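PDB 6OK1: lipid-transfer protein from Thermomonospora curvata, which is a thiolase-fold protein of the lipid-transfer protein type whose precise role is not established. Local coordinates for residues L51-A56 / F76-Y81. Residues are numbered along the deposited sequence; the frame is centred on the assembly and turned at random.
Sequences LVTFTA and FSRVGY
Thr-53 and Arg-78 sit side by side on two neighbouring parallel strands, 50-54 and 75-79, which helix 61-68 connects in a beta-alpha-beta unit of the thiolase fold. The methyl CG2 of Thr-53 lies over one face of the guanidinium, offset toward its rim, and also meets the shaft, 3.4 Å from Arg-78 CD. A bend at chi2 (-66°) leads the arginine chain across to the neighbouring strand, where Arg-78 NH1 donates to Phe-54 O at 2.8 Å, near the guanidinium plane but tilted 18° out of it. The backbones of the two strands pair in parallel register: Thr-53 N gives its hydrogen to Ser-77 O and Thr-53 O accepts from Val-79 N (3.3 Å), while the bond from Ser-77 N to Leu-51 O is weak. On the sheet face that carries Val-52 and Phe-54, both methyls of Val-52 approach the hydroxyl of Ser-77 from the same side, CG1 of Val-52 at 3.6 Å from OG of Ser-77; that hydroxyl is hydrogen-bonded to Gln-92 of helix 86-98, which packs on this face.

Further out, the arginine is fixed by a salt bridge from NH2 to Glu-61 and a second NH1 bond to Asp-57 O, whereas Thr-53 OG1 bonds to Tyr-108 O of strand 104-112. Strand 75-79 is the outermost at this end of the sheet within the chain, and Arg-78 makes backbone hydrogen bonds to the second subunit. Where the strands run out, Thr-55 N donates a hydrogen bond to Val-79 O at 3.1 Å, approaching from above the carbonyl plane, and Thr-55 OG1 rests 3.3 Å from Gly-80 CA.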
ATOM      1  N   LEU A  51      12.956  -0.067   2.765  1.00 21.97           N
ATOM      2  CA  LEU A  51      11.967  -0.356   3.800  1.00 25.78           C
ATOM      3  C   LEU A  51      10.696  -0.888   3.157  1.00 22.20           C
ATOM      4  O   LEU A  51      10.196  -0.293   2.199  1.00 23.65           O
ATOM      5  CB  LEU A  51      11.617   0.891   4.622  1.00 20.37           C
ATOM      6  CG  LEU A  51      12.690   1.384   5.604  1.00 24.32           C
ATOM      7  CD1 LEU A  51      12.268   2.694   6.285  1.00 25.46           C
ATOM      8  CD2 LEU A  51      13.036   0.343   6.657  1.00 23.06           C
ATOM      9  N   VAL A  52      10.160  -1.971   3.713  1.00 21.08           N
ATOM     10  CA  VAL A  52       8.929  -2.593   3.221  1.00 20.04           C
ATOM     11  C   VAL A  52       7.983  -2.801   4.402  1.00 18.43           C
ATOM     12  O   VAL A  52       8.394  -3.277   5.463  1.00 20.19           O
ATOM     13  CB  VAL A  52       9.210  -3.930   2.505  1.00 20.94           C
ATOM     14  CG1 VAL A  52       7.929  -4.470   1.902  1.00 23.22           C
ATOM     15  CG2 VAL A  52      10.293  -3.756   1.398  1.00 20.84           C
ATOM     16  N   THR A  53       6.711  -2.451   4.234  1.00 20.55           N
ATOM     17  CA  THR A  53       5.733  -2.768   5.281  1.00 21.21           C
ATOM     18  C   THR A  53       4.391  -3.065   4.619  1.00 19.05           C
ATOM     19  O   THR A  53       4.306  -3.273   3.401  1.00 19.52           O
ATOM     20  CB  THR A  53       5.671  -1.657   6.343  1.00 20.54           C
ATOM     21  OG1 THR A  53       4.817  -2.054   7.417  1.00 20.78           O
ATOM     22  CG2 THR A  53       5.170  -0.348   5.786  1.00 19.96           C
ATOM     23  N   PHE A  54       3.352  -3.158   5.442  1.00 19.75           N
ATOM     24  CA  PHE A  54       1.993  -3.433   5.002  1.00 19.13           C
ATOM     25  C   PHE A  54       1.296  -2.137   4.588  1.00 21.51           C
ATOM     26  O   PHE A  54       1.581  -1.064   5.123  1.00 19.40           O
ATOM     27  CB  PHE A  54       1.159  -4.049   6.130  1.00 18.21           C
ATOM     28  CG  PHE A  54       1.569  -5.456   6.583  1.00 20.40           C
ATOM     29  CD1 PHE A  54       2.876  -5.969   6.439  1.00 21.13           C
ATOM     30  CD2 PHE A  54       0.614  -6.239   7.229  1.00 20.56           C
ATOM     31  CE1 PHE A  54       3.191  -7.236   6.932  1.00 21.63           C
ATOM     32  CE2 PHE A  54       0.937  -7.523   7.718  1.00 22.21           C
ATOM     33  CZ  PHE A  54       2.199  -8.013   7.546  1.00 20.12           C
ATOM     34  N   THR A  55       0.291  -2.257   3.718  1.00 19.73           N
ATOM     35  CA  THR A  55      -0.446  -1.047   3.319  1.00 18.05           C
ATOM     36  C   THR A  55      -1.032  -0.318   4.529  1.00 20.85           C
ATOM     37  O   THR A  55      -1.035   0.925   4.576  1.00 22.09           O
ATOM     38  CB  THR A  55      -1.552  -1.386   2.312  1.00 20.05           C
ATOM     39  OG1 THR A  55      -2.292  -2.523   2.769  1.00 25.63           O
ATOM     40  CG2 THR A  55      -0.969  -1.742   1.024  1.00 15.45           C
ATOM     41  N   ALA A  56      -1.512  -1.063   5.524  1.00 21.02           N
ATOM     42  CA  ALA A  56      -2.230  -0.486   6.663  1.00 24.00           C
ATOM     43  C   ALA A  56      -1.314   0.045   7.756  1.00 23.93           C
ATOM     44  O   ALA A  56      -1.814   0.704   8.686  1.00 24.01           O
ATOM     45  CB  ALA A  56      -3.194  -1.511   7.296  1.00 25.78           C
ATOM     46  N   PHE A  76      11.092   1.490  -1.334  1.00 20.46           N
ATOM     47  CA  PHE A  76      10.044   1.545  -0.317  1.00 20.22           C
ATOM     48  C   PHE A  76       8.731   1.125  -0.956  1.00 21.15           C
ATOM     49  O   PHE A  76       8.275   1.751  -1.919  1.00 22.38           O
ATOM     50  CB  PHE A  76       9.947   2.949   0.333  1.00 22.04           C
ATOM     51  CG  PHE A  76      10.135   4.095  -0.631  1.00 20.30           C
ATOM     52  CD1 PHE A  76      11.417   4.526  -0.988  1.00 22.43           C
ATOM     53  CD2 PHE A  76       9.045   4.750  -1.155  1.00 23.03           C
ATOM     54  CE1 PHE A  76      11.591   5.581  -1.879  1.00 20.42           C
ATOM     55  CE2 PHE A  76       9.198   5.815  -2.044  1.00 20.93           C
ATOM     56  CZ  PHE A  76      10.479   6.227  -2.411  1.00 18.23           C
ATOM     57  N   SER A  77       8.113   0.081  -0.408  1.00 19.41           N
ATOM     58  CA  SER A  77       6.956  -0.545  -1.035  1.00 18.12           C
ATOM     59  C   SER A  77       6.057  -1.106   0.050  1.00 18.45           C
ATOM     60  O   SER A  77       6.469  -1.281   1.207  1.00 20.45           O
ATOM     61  CB  SER A  77       7.371  -1.678  -1.987  1.00 20.53           C
ATOM     62  OG  SER A  77       7.947  -2.753  -1.240  1.00 20.95           O
ATOM     63  N   ARG A  78       4.838  -1.417  -0.360  1.00 17.44           N
ATOM     64  CA  ARG A  78       3.836  -2.004   0.520  1.00 19.71           C
ATOM     65  C   ARG A  78       3.218  -3.211  -0.152  1.00 20.60           C
ATOM     66  O   ARG A  78       3.147  -3.298  -1.379  1.00 20.25           O
ATOM     67  CB  ARG A  78       2.704  -1.049   0.858  1.00 22.31           C
ATOM     68  CG  ARG A  78       3.154   0.294   1.380  1.00 21.96           C
ATOM     69  CD  ARG A  78       3.838   0.218   2.703  1.00 21.99           C
ATOM     70  NE  ARG A  78       4.068   1.572   3.191  1.00 24.24           N
ATOM     71  CZ  ARG A  78       3.324   2.223   4.089  1.00 24.54           C
ATOM     72  NH1 ARG A  78       2.270   1.653   4.684  1.00 22.82           N
ATOM     73  NH2 ARG A  78       3.679   3.459   4.449  1.00 26.02           N
ATOM     74  N   VAL A  79       2.735  -4.139   0.673  1.00 21.01           N
ATOM     75  CA  VAL A  79       1.905  -5.237   0.204  1.00 19.21           C
ATOM     76  C   VAL A  79       0.616  -5.203   1.008  1.00 19.14           C
ATOM     77  O   VAL A  79       0.642  -4.913   2.209  1.00 18.00           O
ATOM     78  CB  VAL A  79       2.639  -6.588   0.341  1.00 20.18           C
ATOM     79  CG1 VAL A  79       1.728  -7.726  -0.112  1.00 22.73           C
ATOM     80  CG2 VAL A  79       3.943  -6.573  -0.494  1.00 22.76           C
ATOM     81  N   GLY A  80      -0.513  -5.437   0.344  1.00 17.46           N
ATOM     82  CA  GLY A  80      -1.819  -5.281   0.958  1.00 18.47           C
ATOM     83  C   GLY A  80      -2.391  -6.572   1.523  1.00 19.78           C
ATOM     84  O   GLY A  80      -1.716  -7.595   1.667  1.00 18.96           O
ATOM     85  N   TYR A  81      -3.658  -6.479   1.892  1.00 17.36           N
ATOM     86  CA  TYR A  81      -4.493  -7.597   2.347  1.00 19.02           C
ATOM     87  C   TYR A  81      -4.056  -8.095   3.724  1.00 22.79           C
ATOM     88  O   TYR A  81      -4.052  -9.299   3.993  1.00 20.68           O
ATOM     89  CB  TYR A  81      -4.511  -8.728   1.316  1.00 17.20           C
ATOM     90  CG  TYR A  81      -4.914  -8.235  -0.059  1.00 17.71           C
ATOM     91  CD1 TYR A  81      -6.239  -7.949  -0.347  1.00 20.09           C
ATOM     92  CD2 TYR A  81      -3.949  -7.977  -1.035  1.00 21.91           C
ATOM     93  CE1 TYR A  81      -6.620  -7.455  -1.594  1.00 20.17           C
ATOM     94  CE2 TYR A  81      -4.318  -7.484  -2.281  1.00 19.20           C
ATOM     95  CZ  TYR A  81      -5.654  -7.221  -2.548  1.00 20.09           C
ATOM     96  OH  TYR A  81      -6.032  -6.740  -3.780  1.00 20.12           O
TER